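Local atomic coordinates of MerB2 (PDB entry 5C17), a protein that probably cleaves carbon-mercury bonds as an alkylmercury lyase, and here holds a mercury(II) ion together with a bound dithiol. Residues Ala16-Glu21 with Val59-Gln64; Pro24-Ile29 with Arg65-Arg70; Ile130-Thr133 with Lys138-Lys141; Ser105-Ser110 with Val132-Gly137. All blocks are in the same frame, centred on the assembly; numbering follows the deposited sequence.

Contact 1 of 4, residues Ala16-Glu21 with Val59-Gln64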
# COMPACT_ATOMS: atom_id res chain seq x y z
N ALA A 16 -7.41 -5.72 -16.17
CA ALA A 16 -8.41 -6.31 -17.05
C ALA A 16 -9.80 -6.30 -16.39
O ALA A 16 -10.81 -6.16 -17.08
CB ALA A 16 -8.01 -7.74 -17.41
N LYS A 17 -9.82 -6.46 -15.07
CA LYS A 17 -11.08 -6.53 -14.30
C LYS A 17 -11.70 -5.17 -14.00
O LYS A 17 -12.90 -5.07 -13.79
CB LYS A 17 -10.83 -7.25 -12.96
CG LYS A 17 -10.56 -8.72 -13.07
CD LYS A 17 -10.03 -9.28 -11.74
CE LYS A 17 -10.05 -10.79 -11.75
NZ LYS A 17 -11.43 -11.31 -11.59
N LEU A 18 -10.87 -4.15 -13.91
CA LEU A 18 -11.34 -2.83 -13.51
C LEU A 18 -11.98 -2.08 -14.66
O LEU A 18 -11.63 -2.29 -15.82
CB LEU A 18 -10.18 -2.01 -12.96
CG LEU A 18 -9.64 -2.49 -11.62
CD1 LEU A 18 -8.39 -1.71 -11.26
CD2 LEU A 18 -10.69 -2.34 -10.51
N PRO A 19 -12.92 -1.17 -14.35
CA PRO A 19 -13.50 -0.30 -15.38
C PRO A 19 -12.46 0.52 -16.14
O PRO A 19 -11.42 0.84 -15.58
CB PRO A 19 -14.38 0.65 -14.58
CG PRO A 19 -14.63 -0.01 -13.31
CD PRO A 19 -13.50 -0.92 -13.03
N LYS A 20 -12.76 0.92 -17.37
CA LYS A 20 -11.79 1.62 -18.23
C LYS A 20 -11.21 2.94 -17.66
O LYS A 20 -10.06 3.28 -17.95
CB LYS A 20 -12.39 1.90 -19.62
CG LYS A 20 -12.55 0.65 -20.48
CD LYS A 20 -13.10 0.98 -21.87
CE LYS A 20 -13.63 -0.26 -22.56
NZ LYS A 20 -12.92 -0.57 -23.84
N GLU A 21 -12.01 3.67 -16.89
CA GLU A 21 -11.58 4.97 -16.33
C GLU A 21 -10.92 4.80 -14.96
O GLU A 21 -10.65 5.78 -14.27
CB GLU A 21 -12.75 5.94 -16.23
CG GLU A 21 -13.39 6.32 -17.59
CD GLU A 21 -12.50 7.16 -18.54
OE1 GLU A 21 -11.33 7.48 -18.23
OE2 GLU A 21 -12.98 7.49 -19.64
N VAL A 59 -15.70 4.91 -8.59
CA VAL A 59 -15.38 5.09 -7.17
C VAL A 59 -16.05 4.01 -6.31
O VAL A 59 -15.42 3.44 -5.40
CB VAL A 59 -15.73 6.50 -6.69
CG1 VAL A 59 -15.70 6.61 -5.17
CG2 VAL A 59 -14.78 7.52 -7.34
N LYS A 60 -17.31 3.67 -6.60
CA LYS A 60 -18.01 2.61 -5.87
C LYS A 60 -17.24 1.29 -5.96
O LYS A 60 -17.05 0.61 -4.95
CB LYS A 60 -19.43 2.42 -6.40
CG LYS A 60 -20.23 1.33 -5.71
CD LYS A 60 -21.67 1.25 -6.20
CE LYS A 60 -22.45 0.21 -5.41
NZ LYS A 60 -23.91 0.27 -5.72
N ILE A 61 -16.79 0.93 -7.16
CA ILE A 61 -16.05 -0.32 -7.35
C ILE A 61 -14.73 -0.29 -6.60
O ILE A 61 -14.36 -1.26 -5.92
CB ILE A 61 -15.82 -0.61 -8.85
CG1 ILE A 61 -17.12 -1.10 -9.47
CG2 ILE A 61 -14.73 -1.67 -9.05
CD1 ILE A 61 -17.15 -1.03 -10.98
N LEU A 62 -13.99 0.82 -6.72
CA LEU A 62 -12.69 0.92 -6.04
C LEU A 62 -12.85 0.83 -4.53
O LEU A 62 -12.03 0.23 -3.85
CB LEU A 62 -11.97 2.21 -6.43
CG LEU A 62 -11.61 2.36 -7.91
CD1 LEU A 62 -11.09 3.76 -8.17
CD2 LEU A 62 -10.63 1.30 -8.34
N ALA A 63 -13.92 1.41 -4.01
CA ALA A 63 -14.19 1.35 -2.58
C ALA A 63 -14.60 -0.07 -2.14
O ALA A 63 -14.17 -0.55 -1.08
CB ALA A 63 -15.23 2.37 -2.18
N GLN A 64 -15.41 -0.75 -2.95
CA GLN A 64 -15.79 -2.13 -2.66
C GLN A 64 -14.55 -3.03 -2.59
O GLN A 64 -14.45 -3.89 -1.71
CB GLN A 64 -16.76 -2.68 -3.73
CG GLN A 64 -18.18 -2.10 -3.65
CD GLN A 64 -19.09 -2.51 -4.82
OE1 GLN A 64 -18.64 -2.69 -5.96
NE2 GLN A 64 -20.38 -2.67 -4.52
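Pro19 and Ile61 reach toward each other tip to tip, ring carbon CG of Pro19 lying 3.6 Å from CD1 of Ile61. This apolar seam joins the end of helix 5-17 to helix 52-64, the last of the three helices 22-34, 41-48 and 52-64, consistent with the helix-turn-helix domain of MerB relatives. Ile61 serves both of its neighbours by splitting at CB: with CG1 beside the backbone N (chi1 -75°), the CD1 end goes to the proline while CG2 is left to face Leu18. Leu18, the first residue to leave helical geometry, brings its CD2 methyl to the isoleucine, 4.3 Å from Ile61 CG2. No hydrogen bond crosses between the segments; the join rests on methyls and the proline ring alone. Behind the first shell, Arg65 lies against Leu18, and Lys17 forms a salt bridge with Glu157. The chain then turns into the next helix: Pro19 O is hydrogen-bonded to Ser22 OG, and Glu21 occupies the N-cap position. Leu62 is backed by Ile25 and Leu26 of helix 22-34, and its CD2 stands 4.2 Å from CD2 of Leu18.

Contact 2 of 4, residues Pro24-Ile29 with Arg65-Arg70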
# COMPACT_ATOMS: atom_id res chain seq x y z
N PRO A 24 -7.15 6.74 -14.73
CA PRO A 24 -7.22 8.20 -14.53
C PRO A 24 -7.72 8.60 -13.13
O PRO A 24 -7.17 9.51 -12.49
CB PRO A 24 -8.19 8.66 -15.63
CG PRO A 24 -7.98 7.65 -16.73
CD PRO A 24 -7.78 6.33 -15.99
N ILE A 25 -8.74 7.90 -12.64
CA ILE A 25 -9.31 8.20 -11.34
C ILE A 25 -8.35 7.82 -10.19
O ILE A 25 -8.12 8.63 -9.29
CB ILE A 25 -10.71 7.55 -11.20
CG1 ILE A 25 -11.71 8.31 -12.08
CG2 ILE A 25 -11.18 7.52 -9.74
CD1 ILE A 25 -13.01 7.60 -12.33
N LEU A 26 -7.76 6.64 -10.27
CA LEU A 26 -6.80 6.21 -9.26
C LEU A 26 -5.60 7.13 -9.21
O LEU A 26 -5.14 7.49 -8.12
CB LEU A 26 -6.33 4.77 -9.49
CG LEU A 26 -7.30 3.70 -9.01
CD1 LEU A 26 -6.90 2.35 -9.57
CD2 LEU A 26 -7.38 3.64 -7.47
N ARG A 27 -5.06 7.54 -10.37
CA ARG A 27 -3.94 8.48 -10.36
C ARG A 27 -4.31 9.76 -9.64
O ARG A 27 -3.57 10.28 -8.80
CB ARG A 27 -3.51 8.83 -11.78
CG ARG A 27 -2.80 7.70 -12.53
CD ARG A 27 -2.45 8.12 -13.97
NE ARG A 27 -1.53 9.25 -13.97
CZ ARG A 27 -0.22 9.15 -13.83
NH1 ARG A 27 0.36 7.97 -13.71
NH2 ARG A 27 0.50 10.25 -13.77
N THR A 28 -5.48 10.29 -9.99
CA THR A 28 -5.91 11.55 -9.44
C THR A 28 -6.04 11.45 -7.92
O THR A 28 -5.59 12.34 -7.17
CB THR A 28 -7.22 12.01 -10.11
OG1 THR A 28 -7.02 12.09 -11.53
CG2 THR A 28 -7.63 13.37 -9.60
N ILE A 29 -6.61 10.35 -7.44
CA ILE A 29 -6.77 10.16 -6.00
C ILE A 29 -5.39 10.01 -5.33
O ILE A 29 -5.05 10.69 -4.36
CB ILE A 29 -7.63 8.93 -5.68
CG1 ILE A 29 -9.06 9.12 -6.20
CG2 ILE A 29 -7.65 8.69 -4.18
CD1 ILE A 29 -9.92 7.84 -6.17
N ARG A 65 -13.60 -2.79 -3.49
CA ARG A 65 -12.35 -3.55 -3.53
C ARG A 65 -11.35 -3.06 -2.48
O ARG A 65 -10.27 -3.62 -2.34
CB ARG A 65 -11.72 -3.43 -4.92
CG ARG A 65 -12.47 -4.17 -6.00
CD ARG A 65 -11.81 -4.01 -7.36
NE ARG A 65 -12.36 -4.91 -8.37
CZ ARG A 65 -11.95 -6.15 -8.54
NH1 ARG A 65 -11.00 -6.65 -7.78
NH2 ARG A 65 -12.51 -6.91 -9.49
N GLN A 66 -11.73 -2.05 -1.73
CA GLN A 66 -10.88 -1.42 -0.71
C GLN A 66 -9.51 -1.05 -1.29
O GLN A 66 -8.50 -1.10 -0.60
CB GLN A 66 -10.76 -2.31 0.52
CG GLN A 66 -12.10 -2.62 1.14
CD GLN A 66 -12.01 -3.44 2.41
OE1 GLN A 66 -11.01 -4.10 2.67
NE2 GLN A 66 -13.05 -3.40 3.21
N MET A 67 -9.53 -0.64 -2.55
CA MET A 67 -8.38 -0.02 -3.20
C MET A 67 -8.29 1.46 -2.92
O MET A 67 -7.23 2.07 -3.14
CB MET A 67 -8.43 -0.28 -4.70
CG MET A 67 -8.15 -1.73 -5.05
SD MET A 67 -8.40 -2.12 -6.78
CE MET A 67 -7.09 -1.14 -7.50
N ILE A 68 -9.39 2.02 -2.45
CA ILE A 68 -9.44 3.34 -1.84
C ILE A 68 -10.21 3.19 -0.54
O ILE A 68 -10.98 2.23 -0.36
CB ILE A 68 -10.11 4.41 -2.74
CG1 ILE A 68 -11.60 4.09 -2.97
CG2 ILE A 68 -9.37 4.53 -4.07
CD1 ILE A 68 -12.33 5.15 -3.76
N VAL A 69 -9.97 4.12 0.37
CA VAL A 69 -10.63 4.15 1.68
C VAL A 69 -11.32 5.47 1.85
O VAL A 69 -10.74 6.52 1.59
CB VAL A 69 -9.64 3.90 2.85
CG1 VAL A 69 -10.27 4.24 4.21
CG2 VAL A 69 -9.17 2.46 2.81
N ARG A 70 -12.58 5.41 2.30
CA ARG A 70 -13.36 6.60 2.59
C ARG A 70 -13.68 6.64 4.06
O ARG A 70 -14.02 5.61 4.65
CB ARG A 70 -14.67 6.61 1.80
CG ARG A 70 -14.48 6.81 0.30
CD ARG A 70 -15.78 6.82 -0.48
NE ARG A 70 -16.45 5.51 -0.48
CZ ARG A 70 -17.44 5.18 -1.30
NH1 ARG A 70 -18.00 3.97 -1.22
NH2 ARG A 70 -17.89 6.04 -2.20
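Pro24 O is gripped twice by Thr28, on the helix whose Leu26 and Ile29 meet Met67 and Ile68: OG1 of Thr28 gives it a hydrogen bond of 2.8 Å, and the backbone N of Thr28 reaches the same oxygen at 3.1 Å. The two donors come from opposite faces of the carbonyl plane, the hydroxyl tilted 26° from it. Thr28 thus folds its hydroxyl back onto its own helix, while Leu26 and Ile29 carry the contact. On the other segment, CG2 of Ile68 is the shared target. Leu26 CD2 and Ile29 CD1 each stand 4.0 Å from Ile68 CG2, the isoleucine pair crossing at about a right angle. The methyl takes this place because CG1 of Ile68 sits between backbone N and carbonyl carbon (chi1 65°), putting CG2 beside the N. This packs helix 22-34 against the strand that follows helix 52-64, consistent with a winged-helix arrangement in which 68-70 and 76-79 would make the wing. Helix 52-64 ends in a Schellman motif at Gln66, whose positive phi of 51° swings the chain over into that strand. Met67 follows, bent at its last torsion, and its CE comes to 4.1 Å from Leu26 CD1, the two side chains crossing at about a right angle. Leu62 backs Leu26, and Ala79 of the neighbouring strand touches both Ile29 and Ile68. Just before the turn, Arg65 holds Glu157 by a salt bridge and the carbonyl of Ser156 by a hydrogen bond.

Contact 3 of 4, residues Ile130-Thr133 with Lys138-Lys141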
# COMPACT_ATOMS: atom_id res chain seq x y z
N ILE A 130 10.05 -0.75 14.77
CA ILE A 130 10.85 -1.00 13.58
C ILE A 130 11.07 0.33 12.88
O ILE A 130 10.12 1.11 12.72
CB ILE A 130 10.12 -1.99 12.67
CG1 ILE A 130 10.09 -3.36 13.38
CG2 ILE A 130 10.76 -2.06 11.26
CD1 ILE A 130 9.45 -4.43 12.64
N GLU A 131 12.31 0.61 12.51
CA GLU A 131 12.66 1.82 11.78
C GLU A 131 13.46 1.44 10.55
O GLU A 131 14.41 0.67 10.63
CB GLU A 131 13.47 2.78 12.66
CG GLU A 131 12.67 3.26 13.85
CD GLU A 131 13.24 4.52 14.49
OE1 GLU A 131 12.49 5.20 15.22
OE2 GLU A 131 14.43 4.83 14.28
N VAL A 132 13.05 1.98 9.41
CA VAL A 132 13.71 1.74 8.14
C VAL A 132 13.79 3.08 7.42
O VAL A 132 12.82 3.83 7.41
CB VAL A 132 12.93 0.75 7.25
CG1 VAL A 132 13.65 0.54 5.93
CG2 VAL A 132 12.74 -0.58 7.96
N THR A 133 14.94 3.39 6.82
CA THR A 133 15.01 4.55 5.95
C THR A 133 15.56 4.15 4.59
O THR A 133 16.32 3.18 4.46
CB THR A 133 15.86 5.71 6.54
OG1 THR A 133 17.21 5.29 6.65
CG2 THR A 133 15.35 6.13 7.91
N LYS A 138 18.22 3.13 -1.87
CA LYS A 138 19.03 2.18 -1.12
C LYS A 138 18.58 2.18 0.34
O LYS A 138 18.36 3.23 0.93
CB LYS A 138 20.50 2.58 -1.20
CG LYS A 138 21.47 1.55 -0.64
CD LYS A 138 22.89 2.04 -0.81
CE LYS A 138 23.90 0.93 -0.54
NZ LYS A 138 23.98 0.60 0.90
N LEU A 139 18.45 1.00 0.92
CA LEU A 139 18.17 0.90 2.33
C LEU A 139 19.34 1.51 3.10
O LEU A 139 20.49 1.19 2.83
CB LEU A 139 17.97 -0.55 2.74
CG LEU A 139 16.67 -1.15 2.19
CD1 LEU A 139 16.75 -2.67 2.18
CD2 LEU A 139 15.44 -0.66 2.98
N ALA A 140 19.03 2.40 4.04
CA ALA A 140 20.05 3.01 4.90
C ALA A 140 19.86 2.44 6.31
O ALA A 140 20.47 1.43 6.64
CB ALA A 140 19.92 4.54 4.86
N LYS A 141 19.01 3.04 7.13
CA LYS A 141 18.78 2.51 8.48
C LYS A 141 17.85 1.31 8.38
O LYS A 141 16.92 1.32 7.59
CB LYS A 141 18.14 3.59 9.36
CG LYS A 141 18.05 3.29 10.87
CD LYS A 141 17.14 4.32 11.58
CE LYS A 141 17.40 4.43 13.09
NZ LYS A 141 17.02 3.21 13.86
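Strands 130-133 and 138-141 run antiparallel with a strong twist, 133° between their directions, and are tied at Thr133, whose N donates to Lys141 O at 3.0 Å while Ala140 N returns an almost straight bond to Thr133 O. Two residues, Ala140 and Lys141, thus stand opposite one, a beta bulge in which Ala140 leaves strand geometry with a psi of -87°. The second N-H of the bulge, that of Lys141, is taken by a side chain: it meets Thr133 OG1 at 2.9 Å, because that hydroxyl sits between its own backbone N and carbonyl carbon (chi1 65°). A valine in place of Thr133 would probably leave the Lys141 N-H without its acceptor and the bulge less firmly fixed. The bulge lies in the hairpin of strands 129-135 and 138-143, the latter an outermost strand of the large antiparallel sheet. On one face Lys141 crosses Thr133 at a slant and bends at its last torsion, bringing NZ to 3.1 Å from Glu131 OE2, a salt bridge whose hydrogen bond is weak. On the other face Val132 CG1 meets Leu139 CD2 at 3.7 Å, the two side chains crossing at a slant, and both residues pack on Leu194 of helix 194-207. Lys141 O has a further neighbour, Val132 CA, in a CA-H...O contact of 3.3 Å.

Contact 4 of 4, residues Ser105-Ser110 with Val132-Gly137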
# COMPACT_ATOMS: atom_id res chain seq x y z
N SER A 105 3.68 -1.81 1.54
CA SER A 105 3.36 -0.48 1.05
C SER A 105 4.39 0.55 1.51
O SER A 105 4.73 1.46 0.77
CB SER A 105 1.96 -0.05 1.51
OG SER A 105 0.96 -0.87 0.94
N THR A 106 4.88 0.41 2.75
CA THR A 106 5.87 1.38 3.25
C THR A 106 7.06 1.55 2.32
O THR A 106 7.63 2.63 2.21
CB THR A 106 6.43 1.07 4.69
OG1 THR A 106 7.19 -0.14 4.71
CG2 THR A 106 5.32 1.01 5.72
N LEU A 107 7.48 0.44 1.70
CA LEU A 107 8.67 0.44 0.85
C LEU A 107 8.30 0.63 -0.62
O LEU A 107 8.93 1.41 -1.34
CB LEU A 107 9.46 -0.84 1.09
CG LEU A 107 10.15 -0.87 2.46
CD1 LEU A 107 10.55 -2.26 2.84
CD2 LEU A 107 11.37 0.04 2.51
N GLU A 108 7.27 -0.07 -1.08
CA GLU A 108 6.91 0.09 -2.48
C GLU A 108 6.46 1.51 -2.79
O GLU A 108 6.68 1.98 -3.91
CB GLU A 108 5.92 -0.96 -2.95
CG GLU A 108 4.50 -0.63 -2.76
CD GLU A 108 3.55 -1.66 -3.33
OE1 GLU A 108 4.00 -2.74 -3.76
OE2 GLU A 108 2.34 -1.39 -3.35
N LEU A 109 5.88 2.22 -1.82
CA LEU A 109 5.48 3.60 -2.06
C LEU A 109 6.70 4.52 -2.24
O LEU A 109 6.63 5.50 -2.97
CB LEU A 109 4.56 4.09 -0.94
CG LEU A 109 3.16 3.48 -0.92
CD1 LEU A 109 2.46 3.79 0.39
CD2 LEU A 109 2.34 3.97 -2.10
N SER A 110 7.80 4.21 -1.58
CA SER A 110 9.02 4.99 -1.76
C SER A 110 9.44 4.95 -3.22
O SER A 110 9.74 5.98 -3.84
CB SER A 110 10.15 4.43 -0.87
OG SER A 110 11.38 5.10 -1.12
N VAL A 132 13.05 1.98 9.41
CA VAL A 132 13.71 1.74 8.14
C VAL A 132 13.79 3.08 7.42
O VAL A 132 12.82 3.83 7.41
CB VAL A 132 12.93 0.75 7.25
CG1 VAL A 132 13.65 0.54 5.93
CG2 VAL A 132 12.74 -0.58 7.96
N THR A 133 14.94 3.39 6.82
CA THR A 133 15.01 4.55 5.95
C THR A 133 15.56 4.15 4.59
O THR A 133 16.32 3.18 4.46
CB THR A 133 15.86 5.71 6.54
OG1 THR A 133 17.21 5.29 6.65
CG2 THR A 133 15.35 6.13 7.91
N VAL A 134 15.14 4.91 3.59
CA VAL A 134 15.56 4.69 2.22
C VAL A 134 16.11 6.00 1.68
O VAL A 134 15.47 7.05 1.83
CB VAL A 134 14.39 4.21 1.34
CG1 VAL A 134 14.87 3.91 -0.07
CG2 VAL A 134 13.72 2.96 1.95
N ARG A 135 17.29 5.94 1.07
CA ARG A 135 17.96 7.11 0.53
C ARG A 135 18.43 6.77 -0.90
O ARG A 135 19.25 5.86 -1.10
CB ARG A 135 19.15 7.50 1.41
CG ARG A 135 18.82 7.87 2.85
CD ARG A 135 18.09 9.19 2.93
NE ARG A 135 17.76 9.57 4.30
CZ ARG A 135 16.58 9.35 4.89
NH1 ARG A 135 15.61 8.72 4.24
NH2 ARG A 135 16.39 9.75 6.14
N ASN A 136 17.90 7.50 -1.88
CA ASN A 136 18.21 7.24 -3.30
C ASN A 136 18.04 5.78 -3.68
O ASN A 136 18.85 5.21 -4.41
CB ASN A 136 19.62 7.72 -3.64
CG ASN A 136 19.70 9.20 -3.74
OD1 ASN A 136 18.67 9.87 -3.71
ND2 ASN A 136 20.91 9.74 -3.88
N GLY A 137 16.97 5.17 -3.20
CA GLY A 137 16.62 3.81 -3.56
C GLY A 137 17.33 2.73 -2.77
O GLY A 137 17.05 1.56 -2.97
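Helix 105-110 and strand 132-135 run in nearly the same direction, 11° apart, with their axes 10.0 Å from each other. Ser110 points toward the strand, while Leu107, one turn earlier, reaches it with the end of its side chain; both meet its inward-pointing valines. Leu107 touches two of these with a single methyl. Its CD2 lies 3.8 Å from Val134 CG2, the two side chains passing at a slant, and 4.1 Å from Val132 CG1, where they meet at about a right angle. The other branch of Val134 goes to the serine: with CG1 anti to the backbone N (chi1 -177°), that methyl comes within 3.8 Å of Ser110 OG. The serine oxygen finds no polar partner in the valine, but it is not left wanting, since it is hydrogen-bonded to Ala115 O just beyond the helix. On the outer face of the strand Arg135 folds back over the preceding residue. Its NH1 donates to Val134 O at 2.9 Å from above the carbonyl plane, while the oxygen lies close to the plane of the guanidinium; NH2 makes a salt bridge with Asp118. Asn136 and Gly137, both with positive phi, then form a type I' turn. The contact is a buried helix-on-sheet packing. Helix 103-113 carries Ser105 of the dithiol pocket near its start, and Leu107 also touches Ile119 of strand 117-122 and, from helix 194-207, Leu194 and Ala197.

How the contacts relate
The four contacts form two pairs on opposite sides of the chain's centre. Contacts 1 and 2, centred 9 Å apart, build the helical N-terminal part and meet directly, Leu62 O lying 2.9 Å from Met67 N in a probable hydrogen bond. Contacts 3 and 4, centred 8 Å apart, share Val132 and Thr133, and Leu139 CD2 bridges them, 4.2 Å from Leu107 CD2. Contacts 2 and 4 are 21 Å apart between centres, yet both reach the same large sheet. The bound dithiol lies about 7 Å from the Met67 side chain and about 10 Å from that of Leu107, and Ser105, on the helix segment of contact 4, touches it; Cys102 and Cys165 form the mercury site.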